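Side-chain contact in CalS10 (Micromonospora echinospora, PDB 6UK5), which probably methylates an amino pentose during calicheamicin biosynthesis, drawing the methyl group from bound S-adenosylmethionine: residues A87-A90 with L91-H94. Numbering follows the deposited sequence.
Sequences AMLA and LARH
Arg93 lies back over Leu89, one helical turn earlier. Its CB starts beside two carbonyl oxygens, those of Ala90 and Leu89. CG, placed beside the backbone N by chi1 of -67°, comes to 3.4 Å from Leu89 O. The chain then bends about the CB-CG bond, and past CD and NE the guanidinium is carried across the leucine: NH2 sits 4.0 Å from Leu89 CD2, with NH1 almost as near. Leu89 CG lies 4.1 Å above the plane of the Arg93 guanidinium, displaced toward its rim, so this is apolar cover for a flat cation. At the charged end, NH2 donates to the carbonyl of Leu101 in strand 101-103.

Leu89 itself reaches toward strand 101-103, CG anti to its backbone N (chi1 -174°), and its CD1 stands 4.3 Å from Ala92 CB. Both residues are buried against Leu101, which ties this face of the helix to that strand. Leu91 leans the other way round the axis, its CD1 toward Ala87 O and Ala90 CB, while Ala23 of helix 20-32 touches its side chain.

Regular i to i+4 bonds hold the backbone beneath: Ala92 N to Met88 O at 2.9 Å, Arg93 N to Leu89 O, and His94 N to Ala90 O, the straightest of the three at 169°. Met88, on the same turn, packs against the bound S-adenosylmethionine and against Tyr26. Helix 86-95 forms the crossover of the beta-alpha-beta unit from strand 78-83 to strand 101-103, the edge of the parallel region in a Rossmann-like methyltransferase domain, with its first turn bordering the S-adenosylmethionine pocket through Met88.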
loop_
_atom_site.group_PDB
_atom_site.type_symbol
_atom_site.label_atom_id
_atom_site.label_comp_id
_atom_site.label_asym_id
_atom_site.label_seq_id
_atom_site.Cartn_x
_atom_site.Cartn_y
_atom_site.Cartn_z
ATOM N N ALA A 87 -23.095 -8.351 1.595
ATOM C CA ALA A 87 -21.711 -8.687 1.905
ATOM C C ALA A 87 -21.322 -8.173 3.283
ATOM O O ALA A 87 -20.621 -8.860 4.033
ATOM C CB ALA A 87 -20.776 -8.123 0.838
ATOM N N MET A 88 -21.776 -6.971 3.640
ATOM C CA MET A 88 -21.469 -6.457 4.969
ATOM C C MET A 88 -22.308 -7.167 6.023
ATOM O O MET A 88 -21.811 -7.491 7.107
ATOM C CB MET A 88 -21.714 -4.946 5.027
ATOM C CG MET A 88 -21.052 -4.166 3.900
ATOM S SD MET A 88 -19.263 -3.993 4.079
ATOM C CE MET A 88 -19.080 -2.394 4.855
ATOM N N LEU A 89 -23.582 -7.421 5.715
ATOM C CA LEU A 89 -24.444 -8.174 6.620
ATOM C C LEU A 89 -23.982 -9.615 6.796
ATOM O O LEU A 89 -24.291 -10.230 7.822
ATOM C CB LEU A 89 -25.889 -8.121 6.125
ATOM C CG LEU A 89 -26.927 -8.750 7.050
ATOM C CD1 LEU A 89 -27.123 -7.890 8.281
ATOM C CD2 LEU A 89 -28.243 -8.902 6.309
ATOM N N ALA A 90 -23.253 -10.171 5.826
ATOM C CA ALA A 90 -22.703 -11.512 5.996
ATOM C C ALA A 90 -21.683 -11.529 7.127
ATOM O O ALA A 90 -21.839 -12.253 8.117
ATOM C CB ALA A 90 -22.073 -11.988 4.687
ATOM N N LEU A 91 -20.623 -10.728 6.995
ATOM C CA LEU A 91 -19.638 -10.637 8.066
ATOM C C LEU A 91 -20.292 -10.197 9.368
ATOM O O LEU A 91 -19.850 -10.596 10.450
ATOM C CB LEU A 91 -18.487 -9.710 7.664
ATOM C CG LEU A 91 -17.555 -10.256 6.567
ATOM C CD1 LEU A 91 -18.255 -10.596 5.256
ATOM C CD2 LEU A 91 -16.395 -9.291 6.313
ATOM N N ALA A 92 -21.338 -9.370 9.284
ATOM C CA ALA A 92 -22.046 -8.954 10.488
ATOM C C ALA A 92 -22.562 -10.166 11.255
ATOM O O ALA A 92 -22.340 -10.290 12.464
ATOM C CB ALA A 92 -23.200 -8.019 10.120
ATOM N N ARG A 93 -23.259 -11.074 10.565
ATOM C CA ARG A 93 -23.713 -12.302 11.213
ATOM C C ARG A 93 -22.532 -13.116 11.723
ATOM O O ARG A 93 -22.564 -13.640 12.842
ATOM C CB ARG A 93 -24.565 -13.131 10.251
ATOM C CG ARG A 93 -25.884 -12.464 9.906
ATOM C CD ARG A 93 -27.063 -13.383 10.178
ATOM N NE ARG A 93 -28.333 -12.770 9.800
ATOM C CZ ARG A 93 -28.713 -12.523 8.551
ATOM N NH1 ARG A 93 -27.924 -12.835 7.533
ATOM N NH2 ARG A 93 -29.892 -11.959 8.322
ATOM N N HIS A 94 -21.483 -13.235 10.908
ATOM C CA HIS A 94 -20.291 -13.970 11.316
ATOM C C HIS A 94 -19.790 -13.476 12.669
ATOM O O HIS A 94 -19.578 -14.266 13.595
ATOM C CB HIS A 94 -19.216 -13.817 10.239
ATOM C CG HIS A 94 -18.137 -14.853 10.300
ATOM N ND1 HIS A 94 -17.732 -15.447 11.476
ATOM C CD2 HIS A 94 -17.389 -15.411 9.319
ATOM C CE1 HIS A 94 -16.773 -16.319 11.218
ATOM N NE2 HIS A 94 -16.547 -16.316 9.917
#